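Local coordinates for glycosyl hydrolase, family 38 (Enterococcus faecalis, PDB 5KBP), which probably hydrolyses alpha-linked mannose residues from carbohydrates as a metal-dependent alpha-mannosidase of glycoside hydrolase family 38, at residues E533-K538 / N657-E662; A523-N528 / A602-K607; G87-L92 / R105-G110. All blocks are in the same frame, centred on the assembly; numbering follows the deposited sequence.

Contact 1 of 3, residues E533-K538 / N657-E662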
ATOM      1  N   GLU A 533      -1.443  37.399 -29.020  1.00 80.66           N
ATOM      2  CA  GLU A 533      -1.944  37.511 -30.382  1.00 89.19           C
ATOM      3  C   GLU A 533      -3.201  36.686 -30.620  1.00 87.77           C
ATOM      4  O   GLU A 533      -3.736  36.709 -31.734  1.00 94.86           O
ATOM      5  CB  GLU A 533      -0.853  37.100 -31.375  1.00100.43           C
ATOM      6  CG  GLU A 533      -0.385  35.668 -31.212  1.00106.37           C
ATOM      7  CD  GLU A 533       0.839  35.354 -32.048  1.00108.90           C
ATOM      8  OE1 GLU A 533       1.965  35.461 -31.518  1.00107.09           O
ATOM      9  OE2 GLU A 533       0.674  35.010 -33.237  1.00108.69           O
ATOM     10  N   PHE A 534      -3.690  35.970 -29.610  1.00 82.45           N
ATOM     11  CA  PHE A 534      -4.877  35.136 -29.753  1.00 76.28           C
ATOM     12  C   PHE A 534      -6.030  35.595 -28.877  1.00 72.42           C
ATOM     13  O   PHE A 534      -7.161  35.715 -29.362  1.00 75.21           O
ATOM     14  CB  PHE A 534      -4.543  33.673 -29.426  1.00 77.00           C
ATOM     15  CG  PHE A 534      -3.308  33.159 -30.102  1.00 77.08           C
ATOM     16  CD1 PHE A 534      -3.316  32.851 -31.453  1.00 78.89           C
ATOM     17  CD2 PHE A 534      -2.142  32.965 -29.381  1.00 72.26           C
ATOM     18  CE1 PHE A 534      -2.178  32.370 -32.074  1.00 78.04           C
ATOM     19  CE2 PHE A 534      -1.003  32.483 -29.995  1.00 78.05           C
ATOM     20  CZ  PHE A 534      -1.021  32.186 -31.344  1.00 80.36           C
ATOM     21  N   ILE A 535      -5.780  35.851 -27.593  1.00 62.58           N
ATOM     22  CA  ILE A 535      -6.835  36.138 -26.632  1.00 61.73           C
ATOM     23  C   ILE A 535      -6.502  37.409 -25.865  1.00 69.48           C
ATOM     24  O   ILE A 535      -5.334  37.773 -25.698  1.00 71.47           O
ATOM     25  CB  ILE A 535      -7.047  34.961 -25.654  1.00 61.41           C
ATOM     26  CG1 ILE A 535      -5.746  34.642 -24.914  1.00 57.56           C
ATOM     27  CG2 ILE A 535      -7.556  33.733 -26.393  1.00 59.95           C
ATOM     28  CD1 ILE A 535      -5.857  33.477 -23.955  1.00 53.91           C
ATOM     29  N   GLN A 536      -7.548  38.086 -25.394  1.00 70.04           N
ATOM     30  CA  GLN A 536      -7.426  39.253 -24.528  1.00 67.66           C
ATOM     31  C   GLN A 536      -8.195  38.958 -23.248  1.00 61.98           C
ATOM     32  O   GLN A 536      -9.413  38.759 -23.286  1.00 65.54           O
ATOM     33  CB  GLN A 536      -7.962  40.511 -25.218  1.00 66.32           C
ATOM     34  CG  GLN A 536      -7.445  41.824 -24.639  1.00 67.09           C
ATOM     35  CD  GLN A 536      -8.162  42.240 -23.369  1.00 69.36           C
ATOM     36  OE1 GLN A 536      -9.269  41.780 -23.088  1.00 70.29           O
ATOM     37  NE2 GLN A 536      -7.533  43.115 -22.595  1.00 68.49           N
ATOM     38  N   VAL A 537      -7.487  38.925 -22.122  1.00 58.12           N
ATOM     39  CA  VAL A 537      -8.034  38.445 -20.858  1.00 51.83           C
ATOM     40  C   VAL A 537      -8.195  39.616 -19.899  1.00 55.24           C
ATOM     41  O   VAL A 537      -7.248  40.379 -19.674  1.00 62.45           O
ATOM     42  CB  VAL A 537      -7.143  37.352 -20.245  1.00 49.07           C
ATOM     43  CG1 VAL A 537      -7.680  36.924 -18.885  1.00 48.65           C
ATOM     44  CG2 VAL A 537      -7.046  36.167 -21.188  1.00 48.25           C
ATOM     45  N   LYS A 538      -9.394  39.754 -19.339  1.00 62.94           N
ATOM     46  CA  LYS A 538      -9.671  40.687 -18.257  1.00 62.31           C
ATOM     47  C   LYS A 538     -10.142  39.893 -17.048  1.00 60.51           C
ATOM     48  O   LYS A 538     -11.018  39.032 -17.171  1.00 57.64           O
ATOM     49  CB  LYS A 538     -10.727  41.721 -18.663  1.00 61.86           C
ATOM     50  CG  LYS A 538     -11.321  42.519 -17.501  1.00 66.85           C
ATOM     51  CD  LYS A 538     -10.265  43.334 -16.765  1.00 74.09           C
ATOM     52  CE  LYS A 538     -10.860  44.107 -15.596  1.00 76.84           C
ATOM     53  NZ  LYS A 538     -11.856  45.120 -16.043  1.00 80.67           N
ATOM     54  N   ASN A 657      -2.560  29.957 -27.500  1.00 63.23           N
ATOM     55  CA  ASN A 657      -3.889  30.431 -27.144  1.00 68.54           C
ATOM     56  C   ASN A 657      -4.465  29.698 -25.941  1.00 65.70           C
ATOM     57  O   ASN A 657      -5.625  29.933 -25.585  1.00 65.09           O
ATOM     58  CB  ASN A 657      -4.838  30.293 -28.338  1.00 72.73           C
ATOM     59  CG  ASN A 657      -5.111  28.845 -28.705  1.00 76.99           C
ATOM     60  OD1 ASN A 657      -4.274  27.967 -28.495  1.00 78.40           O
ATOM     61  ND2 ASN A 657      -6.289  28.590 -29.263  1.00 79.60           N
ATOM     62  N   GLN A 658      -3.688  28.817 -25.316  1.00 62.40           N
ATOM     63  CA  GLN A 658      -4.164  28.052 -24.171  1.00 64.49           C
ATOM     64  C   GLN A 658      -4.059  28.882 -22.899  1.00 64.93           C
ATOM     65  O   GLN A 658      -2.993  29.419 -22.581  1.00 77.92           O
ATOM     66  CB  GLN A 658      -3.363  26.759 -24.021  1.00 69.68           C
ATOM     67  CG  GLN A 658      -3.633  25.723 -25.097  1.00 71.20           C
ATOM     68  CD  GLN A 658      -2.960  24.398 -24.802  1.00 72.59           C
ATOM     69  OE1 GLN A 658      -1.772  24.350 -24.486  1.00 72.64           O
ATOM     70  NE2 GLN A 658      -3.722  23.315 -24.894  1.00 76.84           N
ATOM     71  N   LEU A 659      -5.167  28.982 -22.172  1.00 56.84           N
ATOM     72  CA  LEU A 659      -5.212  29.674 -20.889  1.00 49.98           C
ATOM     73  C   LEU A 659      -5.252  28.614 -19.794  1.00 57.69           C
ATOM     74  O   LEU A 659      -6.242  27.889 -19.661  1.00 69.04           O
ATOM     75  CB  LEU A 659      -6.424  30.600 -20.814  1.00 45.12           C
ATOM     76  CG  LEU A 659      -6.384  31.724 -19.778  1.00 48.76           C
ATOM     77  CD1 LEU A 659      -5.341  32.765 -20.161  1.00 43.16           C
ATOM     78  CD2 LEU A 659      -7.758  32.358 -19.624  1.00 42.63           C
ATOM     79  N   PHE A 660      -4.175  28.520 -19.018  1.00 60.56           N
ATOM     80  CA  PHE A 660      -4.028  27.463 -18.026  1.00 60.12           C
ATOM     81  C   PHE A 660      -4.533  27.918 -16.663  1.00 61.80           C
ATOM     82  O   PHE A 660      -4.352  29.075 -16.272  1.00 62.71           O
ATOM     83  CB  PHE A 660      -2.566  27.029 -17.922  1.00 63.70           C
ATOM     84  CG  PHE A 660      -2.053  26.332 -19.151  1.00 71.52           C
ATOM     85  CD1 PHE A 660      -1.535  27.057 -20.211  1.00 77.48           C
ATOM     86  CD2 PHE A 660      -2.087  24.951 -19.244  1.00 70.00           C
ATOM     87  CE1 PHE A 660      -1.062  26.416 -21.343  1.00 79.99           C
ATOM     88  CE2 PHE A 660      -1.616  24.305 -20.370  1.00 73.26           C
ATOM     89  CZ  PHE A 660      -1.103  25.038 -21.421  1.00 73.66           C
ATOM     90  N   PHE A 661      -5.162  26.994 -15.940  1.00 53.98           N
ATOM     91  CA  PHE A 661      -5.677  27.249 -14.604  1.00 48.18           C
ATOM     92  C   PHE A 661      -5.114  26.229 -13.624  1.00 48.82           C
ATOM     93  O   PHE A 661      -4.869  25.072 -13.978  1.00 51.64           O
ATOM     94  CB  PHE A 661      -7.208  27.195 -14.573  1.00 48.34           C
ATOM     95  CG  PHE A 661      -7.865  28.045 -15.618  1.00 57.05           C
ATOM     96  CD1 PHE A 661      -7.742  29.423 -15.583  1.00 59.87           C
ATOM     97  CD2 PHE A 661      -8.614  27.468 -16.629  1.00 52.96           C
ATOM     98  CE1 PHE A 661      -8.347  30.210 -16.544  1.00 63.80           C
ATOM     99  CE2 PHE A 661      -9.223  28.250 -17.593  1.00 60.49           C
ATOM    100  CZ  PHE A 661      -9.089  29.623 -17.549  1.00 64.77           C
ATOM    101  N   GLU A 662      -4.915  26.671 -12.383  1.00 46.59           N
ATOM    102  CA  GLU A 662      -4.435  25.801 -11.309  1.00 44.81           C
ATOM    103  C   GLU A 662      -5.127  26.245 -10.024  1.00 52.92           C
ATOM    104  O   GLU A 662      -4.708  27.219  -9.392  1.00 53.54           O
ATOM    105  CB  GLU A 662      -2.918  25.864 -11.178  1.00 55.72           C
ATOM    106  CG  GLU A 662      -2.278  24.535 -10.810  1.00 75.39           C
ATOM    107  CD  GLU A 662      -0.769  24.620 -10.693  1.00 91.99           C
ATOM    108  OE1 GLU A 662      -0.269  24.843  -9.571  1.00 94.92           O
ATOM    109  OE2 GLU A 662      -0.082  24.470 -11.725  1.00 95.44           O
TER

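Contact 2 of 3, residues A523-N528 / A602-K607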
ATOM      1  N   ALA A 523       1.151  41.045 -19.554  1.00 63.49           N
ATOM      2  CA  ALA A 523       0.180  41.434 -18.542  1.00 64.45           C
ATOM      3  C   ALA A 523       0.187  42.943 -18.337  1.00 66.60           C
ATOM      4  O   ALA A 523       1.241  43.585 -18.393  1.00 69.28           O
ATOM      5  CB  ALA A 523       0.461  40.731 -17.212  1.00 64.74           C
ATOM      6  N   GLN A 524      -1.003  43.498 -18.099  1.00 63.50           N
ATOM      7  CA  GLN A 524      -1.194  44.894 -17.717  1.00 62.28           C
ATOM      8  C   GLN A 524      -1.739  44.904 -16.295  1.00 61.86           C
ATOM      9  O   GLN A 524      -2.961  44.855 -16.092  1.00 64.91           O
ATOM     10  CB  GLN A 524      -2.148  45.610 -18.676  1.00 61.88           C
ATOM     11  CG  GLN A 524      -1.643  45.719 -20.112  1.00 69.13           C
ATOM     12  CD  GLN A 524      -1.718  44.405 -20.868  1.00 70.83           C
ATOM     13  OE1 GLN A 524      -2.701  43.670 -20.765  1.00 68.38           O
ATOM     14  NE2 GLN A 524      -0.674  44.100 -21.630  1.00 69.04           N
ATOM     15  N   PRO A 525      -0.876  44.963 -15.276  1.00 65.66           N
ATOM     16  CA  PRO A 525      -1.345  44.741 -13.899  1.00 60.87           C
ATOM     17  C   PRO A 525      -2.229  45.847 -13.354  1.00 64.75           C
ATOM     18  O   PRO A 525      -2.984  45.588 -12.408  1.00 71.53           O
ATOM     19  CB  PRO A 525      -0.040  44.634 -13.099  1.00 63.37           C
ATOM     20  CG  PRO A 525       0.947  45.418 -13.898  1.00 77.84           C
ATOM     21  CD  PRO A 525       0.575  45.207 -15.338  1.00 77.31           C
ATOM     22  N   ALA A 526      -2.165  47.061 -13.903  1.00 64.55           N
ATOM     23  CA  ALA A 526      -2.965  48.151 -13.357  1.00 61.46           C
ATOM     24  C   ALA A 526      -4.457  47.896 -13.525  1.00 69.14           C
ATOM     25  O   ALA A 526      -5.266  48.426 -12.755  1.00 67.96           O
ATOM     26  CB  ALA A 526      -2.576  49.472 -14.015  1.00 57.80           C
ATOM     27  N   THR A 527      -4.839  47.089 -14.516  1.00 73.83           N
ATOM     28  CA  THR A 527      -6.236  46.752 -14.763  1.00 77.31           C
ATOM     29  C   THR A 527      -6.497  45.252 -14.687  1.00 68.77           C
ATOM     30  O   THR A 527      -7.599  44.811 -15.038  1.00 64.12           O
ATOM     31  CB  THR A 527      -6.677  47.288 -16.129  1.00 79.31           C
ATOM     32  OG1 THR A 527      -5.831  46.744 -17.151  1.00 79.14           O
ATOM     33  CG2 THR A 527      -6.586  48.805 -16.161  1.00 70.52           C
ATOM     34  N   ASN A 528      -5.520  44.463 -14.236  1.00 63.14           N
ATOM     35  CA  ASN A 528      -5.649  43.010 -14.125  1.00 70.20           C
ATOM     36  C   ASN A 528      -6.005  42.389 -15.478  1.00 67.45           C
ATOM     37  O   ASN A 528      -7.036  41.735 -15.642  1.00 65.29           O
ATOM     38  CB  ASN A 528      -6.680  42.629 -13.056  1.00 65.33           C
ATOM     39  CG  ASN A 528      -6.277  43.084 -11.669  1.00 62.17           C
ATOM     40  OD1 ASN A 528      -5.092  43.220 -11.369  1.00 67.26           O
ATOM     41  ND2 ASN A 528      -7.265  43.315 -10.812  1.00 58.47           N
ATOM     42  N   ALA A 602       3.005  35.295 -18.391  1.00 62.12           N
ATOM     43  CA  ALA A 602       2.440  36.091 -17.312  1.00 58.07           C
ATOM     44  C   ALA A 602       1.392  35.259 -16.588  1.00 61.42           C
ATOM     45  O   ALA A 602       0.691  34.451 -17.201  1.00 58.73           O
ATOM     46  CB  ALA A 602       1.822  37.394 -17.830  1.00 54.48           C
ATOM     47  N   SER A 603       1.294  35.462 -15.275  1.00 57.86           N
ATOM     48  CA  SER A 603       0.363  34.708 -14.450  1.00 60.22           C
ATOM     49  C   SER A 603      -0.249  35.616 -13.394  1.00 62.41           C
ATOM     50  O   SER A 603       0.405  36.526 -12.877  1.00 58.51           O
ATOM     51  CB  SER A 603       1.044  33.512 -13.768  1.00 57.13           C
ATOM     52  OG  SER A 603       1.990  33.947 -12.807  1.00 67.33           O
ATOM     53  N   TYR A 604      -1.516  35.352 -13.080  1.00 57.63           N
ATOM     54  CA  TYR A 604      -2.256  36.068 -12.050  1.00 58.48           C
ATOM     55  C   TYR A 604      -2.727  35.095 -10.979  1.00 59.99           C
ATOM     56  O   TYR A 604      -3.075  33.947 -11.278  1.00 58.75           O
ATOM     57  CB  TYR A 604      -3.471  36.793 -12.638  1.00 58.14           C
ATOM     58  CG  TYR A 604      -3.173  38.152 -13.228  1.00 65.19           C
ATOM     59  CD1 TYR A 604      -2.571  38.275 -14.472  1.00 61.05           C
ATOM     60  CD2 TYR A 604      -3.510  39.313 -12.545  1.00 68.19           C
ATOM     61  CE1 TYR A 604      -2.304  39.515 -15.014  1.00 61.99           C
ATOM     62  CE2 TYR A 604      -3.246  40.559 -13.082  1.00 71.83           C
ATOM     63  CZ  TYR A 604      -2.644  40.652 -14.317  1.00 70.57           C
ATOM     64  OH  TYR A 604      -2.379  41.886 -14.860  1.00 73.03           O
ATOM     65  N   GLN A 605      -2.744  35.561  -9.734  1.00 56.83           N
ATOM     66  CA  GLN A 605      -3.311  34.808  -8.625  1.00 49.90           C
ATOM     67  C   GLN A 605      -4.673  35.391  -8.281  1.00 56.71           C
ATOM     68  O   GLN A 605      -4.800  36.602  -8.069  1.00 54.29           O
ATOM     69  CB  GLN A 605      -2.399  34.847  -7.399  1.00 58.11           C
ATOM     70  CG  GLN A 605      -2.858  33.937  -6.269  1.00 54.97           C
ATOM     71  CD  GLN A 605      -2.300  34.347  -4.921  1.00 60.26           C
ATOM     72  OE1 GLN A 605      -2.488  35.480  -4.477  1.00 66.28           O
ATOM     73  NE2 GLN A 605      -1.611  33.424  -4.258  1.00 58.37           N
ATOM     74  N   ILE A 606      -5.688  34.534  -8.235  1.00 57.82           N
ATOM     75  CA  ILE A 606      -7.046  34.933  -7.884  1.00 54.44           C
ATOM     76  C   ILE A 606      -7.415  34.235  -6.583  1.00 49.86           C
ATOM     77  O   ILE A 606      -7.461  33.000  -6.527  1.00 45.12           O
ATOM     78  CB  ILE A 606      -8.052  34.589  -8.992  1.00 54.72           C
ATOM     79  CG1 ILE A 606      -7.636  35.242 -10.311  1.00 52.66           C
ATOM     80  CG2 ILE A 606      -9.449  35.035  -8.593  1.00 60.88           C
ATOM     81  CD1 ILE A 606      -8.527  34.880 -11.479  1.00 56.63           C
ATOM     82  N   LYS A 607      -7.675  35.022  -5.542  1.00 56.35           N
ATOM     83  CA  LYS A 607      -8.053  34.505  -4.235  1.00 55.58           C
ATOM     84  C   LYS A 607      -9.504  34.861  -3.942  1.00 60.56           C
ATOM     85  O   LYS A 607      -9.885  36.036  -3.998  1.00 53.58           O
ATOM     86  CB  LYS A 607      -7.146  35.061  -3.136  1.00 57.64           C
ATOM     87  CG  LYS A 607      -5.853  34.289  -2.941  1.00 63.18           C
ATOM     88  CD  LYS A 607      -5.101  34.798  -1.723  1.00 75.41           C
ATOM     89  CE  LYS A 607      -3.879  33.949  -1.423  1.00 84.62           C
ATOM     90  NZ  LYS A 607      -3.185  34.415  -0.191  1.00 86.86           N
TER

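Contact 3 of 3, residues G87-L92 / R105-G110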
ATOM      1  N   GLY A  87      -9.819 -15.341 -19.331  1.00 43.84           N
ATOM      2  CA  GLY A  87      -9.658 -14.239 -20.250  1.00 40.53           C
ATOM      3  C   GLY A  87     -10.971 -13.739 -20.814  1.00 39.91           C
ATOM      4  O   GLY A  87     -12.053 -14.146 -20.385  1.00 39.54           O
ATOM      5  N   PRO A  88     -10.899 -12.860 -21.827  1.00 38.47           N
ATOM      6  CA  PRO A  88      -9.656 -12.457 -22.494  1.00 37.16           C
ATOM      7  C   PRO A  88      -8.960 -11.240 -21.886  1.00 36.98           C
ATOM      8  O   PRO A  88      -7.937 -10.809 -22.416  1.00 46.04           O
ATOM      9  CB  PRO A  88     -10.130 -12.132 -23.907  1.00 42.40           C
ATOM     10  CG  PRO A  88     -11.505 -11.569 -23.694  1.00 42.82           C
ATOM     11  CD  PRO A  88     -12.081 -12.271 -22.480  1.00 35.32           C
ATOM     12  N   PHE A  89      -9.502 -10.694 -20.804  1.00 47.25           N
ATOM     13  CA  PHE A  89      -8.962  -9.489 -20.193  1.00 42.98           C
ATOM     14  C   PHE A  89      -8.067  -9.840 -19.010  1.00 47.42           C
ATOM     15  O   PHE A  89      -8.053 -10.969 -18.513  1.00 46.22           O
ATOM     16  CB  PHE A  89     -10.090  -8.555 -19.737  1.00 43.39           C
ATOM     17  CG  PHE A  89     -10.943  -8.028 -20.857  1.00 46.68           C
ATOM     18  CD1 PHE A  89     -10.492  -8.045 -22.167  1.00 44.45           C
ATOM     19  CD2 PHE A  89     -12.199  -7.507 -20.593  1.00 51.04           C
ATOM     20  CE1 PHE A  89     -11.282  -7.557 -23.193  1.00 37.29           C
ATOM     21  CE2 PHE A  89     -12.993  -7.017 -21.614  1.00 53.56           C
ATOM     22  CZ  PHE A  89     -12.534  -7.043 -22.915  1.00 46.79           C
ATOM     23  N   TYR A  90      -7.304  -8.843 -18.560  1.00 46.41           N
ATOM     24  CA  TYR A  90      -6.530  -8.989 -17.333  1.00 42.20           C
ATOM     25  C   TYR A  90      -7.382  -8.661 -16.113  1.00 38.47           C
ATOM     26  O   TYR A  90      -7.378  -9.401 -15.125  1.00 37.17           O
ATOM     27  CB  TYR A  90      -5.289  -8.096 -17.395  1.00 43.34           C
ATOM     28  CG  TYR A  90      -4.440  -8.099 -16.143  1.00 40.84           C
ATOM     29  CD1 TYR A  90      -3.673  -9.207 -15.801  1.00 42.83           C
ATOM     30  CD2 TYR A  90      -4.393  -6.989 -15.311  1.00 38.84           C
ATOM     31  CE1 TYR A  90      -2.890  -9.210 -14.658  1.00 38.45           C
ATOM     32  CE2 TYR A  90      -3.615  -6.982 -14.169  1.00 35.95           C
ATOM     33  CZ  TYR A  90      -2.866  -8.095 -13.847  1.00 42.28           C
ATOM     34  OH  TYR A  90      -2.090  -8.090 -12.710  1.00 42.96           O
ATOM     35  N   ILE A  91      -8.126  -7.558 -16.174  1.00 39.99           N
ATOM     36  CA  ILE A  91      -9.082  -7.179 -15.143  1.00 45.35           C
ATOM     37  C   ILE A  91     -10.354  -6.694 -15.828  1.00 47.20           C
ATOM     38  O   ILE A  91     -10.374  -6.416 -17.029  1.00 48.79           O
ATOM     39  CB  ILE A  91      -8.526  -6.094 -14.194  1.00 45.06           C
ATOM     40  CG1 ILE A  91      -7.846  -4.973 -14.988  1.00 44.93           C
ATOM     41  CG2 ILE A  91      -7.555  -6.701 -13.196  1.00 46.15           C
ATOM     42  CD1 ILE A  91      -8.752  -3.808 -15.330  1.00 44.50           C
ATOM     43  N   LEU A  92     -11.425  -6.598 -15.045  1.00 42.65           N
ATOM     44  CA  LEU A  92     -12.686  -6.031 -15.508  1.00 45.31           C
ATOM     45  C   LEU A  92     -12.709  -4.559 -15.115  1.00 48.18           C
ATOM     46  O   LEU A  92     -12.888  -4.227 -13.939  1.00 56.66           O
ATOM     47  CB  LEU A  92     -13.875  -6.780 -14.914  1.00 34.71           C
ATOM     48  CG  LEU A  92     -13.974  -8.276 -15.214  1.00 47.33           C
ATOM     49  CD1 LEU A  92     -15.325  -8.813 -14.759  1.00 47.98           C
ATOM     50  CD2 LEU A  92     -13.738  -8.553 -16.692  1.00 41.24           C
ATOM     51  N   ARG A 105      -4.084  -2.010 -23.175  1.00 45.03           N
ATOM     52  CA  ARG A 105      -3.144  -2.808 -22.393  1.00 45.08           C
ATOM     53  C   ARG A 105      -3.859  -3.893 -21.602  1.00 45.09           C
ATOM     54  O   ARG A 105      -3.283  -4.955 -21.343  1.00 49.38           O
ATOM     55  CB  ARG A 105      -2.340  -1.917 -21.446  1.00 37.24           C
ATOM     56  CG  ARG A 105      -1.679  -0.723 -22.111  1.00 39.68           C
ATOM     57  CD  ARG A 105      -0.923  -1.117 -23.369  1.00 37.50           C
ATOM     58  NE  ARG A 105      -0.450   0.050 -24.106  1.00 41.51           N
ATOM     59  CZ  ARG A 105       0.725   0.636 -23.903  1.00 46.84           C
ATOM     60  NH1 ARG A 105       1.075   1.695 -24.619  1.00 39.58           N
ATOM     61  NH2 ARG A 105       1.554   0.162 -22.983  1.00 47.43           N
ATOM     62  N   ASN A 106      -5.110  -3.644 -21.205  1.00 45.47           N
ATOM     63  CA  ASN A 106      -5.892  -4.673 -20.531  1.00 36.22           C
ATOM     64  C   ASN A 106      -6.128  -5.865 -21.448  1.00 41.10           C
ATOM     65  O   ASN A 106      -6.083  -7.018 -21.005  1.00 44.96           O
ATOM     66  CB  ASN A 106      -7.222  -4.088 -20.053  1.00 37.85           C
ATOM     67  CG  ASN A 106      -8.008  -5.054 -19.190  1.00 37.34           C
ATOM     68  OD1 ASN A 106      -7.436  -5.805 -18.400  1.00 36.53           O
ATOM     69  ND2 ASN A 106      -9.327  -5.043 -19.340  1.00 42.69           N
ATOM     70  N   MET A 107      -6.377  -5.606 -22.733  1.00 44.09           N
ATOM     71  CA  MET A 107      -6.573  -6.692 -23.687  1.00 41.81           C
ATOM     72  C   MET A 107      -5.243  -7.298 -24.118  1.00 41.43           C
ATOM     73  O   MET A 107      -5.147  -8.513 -24.317  1.00 46.81           O
ATOM     74  CB  MET A 107      -7.348  -6.188 -24.906  1.00 37.05           C
ATOM     75  CG  MET A 107      -8.499  -5.250 -24.572  1.00 47.04           C
ATOM     76  SD  MET A 107      -9.404  -4.682 -26.028  1.00 51.45           S
ATOM     77  CE  MET A 107     -10.413  -6.117 -26.352  1.00 53.36           C
ATOM     78  N   LEU A 108      -4.211  -6.463 -24.259  1.00 45.56           N
ATOM     79  CA  LEU A 108      -2.899  -6.955 -24.668  1.00 45.73           C
ATOM     80  C   LEU A 108      -2.309  -7.880 -23.611  1.00 42.01           C
ATOM     81  O   LEU A 108      -1.805  -8.964 -23.931  1.00 45.62           O
ATOM     82  CB  LEU A 108      -1.969  -5.771 -24.948  1.00 52.13           C
ATOM     83  CG  LEU A 108      -0.625  -5.982 -25.654  1.00 54.16           C
ATOM     84  CD1 LEU A 108       0.491  -6.294 -24.665  1.00 51.81           C
ATOM     85  CD2 LEU A 108      -0.726  -7.069 -26.718  1.00 49.28           C
ATOM     86  N   ILE A 109      -2.369  -7.473 -22.341  1.00 36.89           N
ATOM     87  CA  ILE A 109      -1.844  -8.312 -21.270  1.00 32.90           C
ATOM     88  C   ILE A 109      -2.764  -9.502 -21.028  1.00 39.02           C
ATOM     89  O   ILE A 109      -2.299 -10.618 -20.767  1.00 38.55           O
ATOM     90  CB  ILE A 109      -1.636  -7.478 -19.993  1.00 40.50           C
ATOM     91  CG1 ILE A 109      -0.531  -6.443 -20.218  1.00 45.36           C
ATOM     92  CG2 ILE A 109      -1.301  -8.374 -18.808  1.00 41.99           C
ATOM     93  CD1 ILE A 109      -0.198  -5.626 -18.989  1.00 43.16           C
ATOM     94  N   GLY A 110      -4.077  -9.290 -21.116  1.00 43.66           N
ATOM     95  CA  GLY A 110      -5.001 -10.406 -21.003  1.00 32.05           C
ATOM     96  C   GLY A 110      -4.751 -11.471 -22.050  1.00 38.86           C
ATOM     97  O   GLY A 110      -4.855 -12.667 -21.773  1.00 45.84           O
TER

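Contact 1 of 3, residues E533-K538 / N657-E662
Ile535, Val537 and Leu659 make the apolar part of this contact, and methyl groups do all the touching. CD1 of Leu659 meets CD1 of Ile535 at 3.9 Å and CG2 of Val537 also at 3.9 Å, so one branch of the leucine serves both residues. Ile535 and Val537 stand two apart on strand 535-539 and so turn the same side of it to Leu659. With CG1 of Ile535 lodged between its backbone N and carbonyl carbon (chi1 58°) and the chain then extended, CD1 reaches across to Leu659 and lies 3.9 Å from Asn657 O.

No hydrogen bond joins the two segments, as expected where two sheets of a beta sandwich meet through their side chains. Strand 535-539 belongs to one antiparallel sheet and strand 659-667 to another, consistent with the galactose-mutarotase-like supersandwich of the C-terminal domain; Met530, Ile547, Val650 and Met652 extend the buried layer. Branched aliphatic residues fill such an interface without asking for polar partners.

Beside this cluster, a ring meets the stem of a polar residue. Phe534 CB lies 3.6 Å from Asn657 CB, and Phe534 CD2 approaches Asn657 N at 3.6 Å. The two side chains run nearly perpendicular, ring and amide planes 63° apart. Asn657 turns its amide away and offers its aliphatic stem to Phe534, while Glu533 CG lies over one face of the ring.

Contact 2 of 3, residues A523-N528 / A602-K607
Tyr604 reaches from strand 601-613 into the bend formed by residues 523-528, and its ring makes most of the contact. Its CG lies opposite the carbonyl carbon and beside the backbone N (chi1 -84°), which sends the ring across to the other segment with the phenol oxygen foremost. CE1 of Tyr604 packs on the CB of Ala523 at 3.7 Å, while Tyr604 CE2, across the ring, has Asn528 CA at 3.6 Å, reached obliquely. The Asn528 amide is nearly perpendicular to the ring, their planes 81° apart.

The end of the ring meets backbone. Pro525 CA lies near the ring plane, at its edge, and 3.2 Å from Tyr604 OH; Gln524 O is 3.3 Å from the same OH. Glu529, which follows Asn528, gives OH a weak hydrogen bond from its backbone N. A tyrosine suits this place, since its flat body packs against carbon while its one polar atom arrives among backbone groups.

Small residues allow the close approach further back. Ala523 and Ala602 touch through their methyl groups, CB to CB at 3.7 Å. Residues Gln524 to Thr527 form a type I beta turn, with Pro525 in its second position, where a proline's fixed phi fits well. Asn528 follows with positive phi (57°), a conformation that asparagine tolerates better than most residues.

Strand 523-524 pairs with strand 529-531 in one antiparallel sheet and strand 601-613 lies in another, so this is a beta hairpin packed through an aromatic side chain on the neighbouring sheet of a beta sandwich.

Contact 3 of 3, residues G87-L92 / R105-G110
Here a loop docks against a helix through an asparagine that binds backbone: in the family 38 N-terminal domain, residues 87-92, which follow strand 84-85, pack against helix 100-117, and all the touching residues are buried. Asn106 supplies the key side chain. With its CG opposite the backbone N (chi1 -173°), the amide extends from the helix to the loop. OD1 of Asn106 accepts from Ile91 N at 2.9 Å in a nearly straight bond (168°), which lies in the carbonyl plane on a lone pair. In return, ND2 of Asn106 donates to Ile91 O at 2.9 Å, so one amide grips both backbone polar groups of the same residue. Tyr90 N is shared: it bonds to the backbone Asn106 O at 3.3 Å and more weakly to OD1. That backbone oxygen also receives Gly110 N of its own helix, and the two donors reach it from opposite faces of the carbonyl plane.

Gly110, having no side chain, lets the helix and loop backbones approach closely. Its CA is 4.1 Å from Phe89 CA and makes a CA-H...O contact with Pro88 O at 3.3 Å. Pro88 itself follows a cis peptide bond.

Apolar groups flank the polar centre. Phe89 runs beside Met107, and Met107 CE meets Phe89 CE1 at the ring edge at 3.6 Å. Tyr90 runs beside Ile109, with Tyr90 CD1 to Ile109 CG2 at 3.9 Å. The ring of Phe126 meets that of Phe89, and backbone bonds with Thr58 and Ile59 hold the loop from elsewhere.

Across this contact, Asn106 carries the polar link through its amide and its backbone O: the amide satisfies buried peptide groups that would otherwise pay a desolvation cost, and its paired bonds resist rotation.

Overall arrangement
Starting from the N terminus, contact 3 comes first and closes a short loop, with 12 residues between its segments, inside the N-terminal domain. It is complete before the others begin and lies on the opposite side of the chain's centre, its own centre about 41 Å from that of contact 1 and about 49 Å from that of contact 2. The C-terminal pair interlocks: residues 523-528 open contact 2, 533-538 open contact 1, then 602-607 close the former and 657-662 the latter, so the two loops cross. Both tie the same two antiparallel sheets of the sandwich together, and they touch where Lys538 packs against the backbone of Thr527 and Asn528.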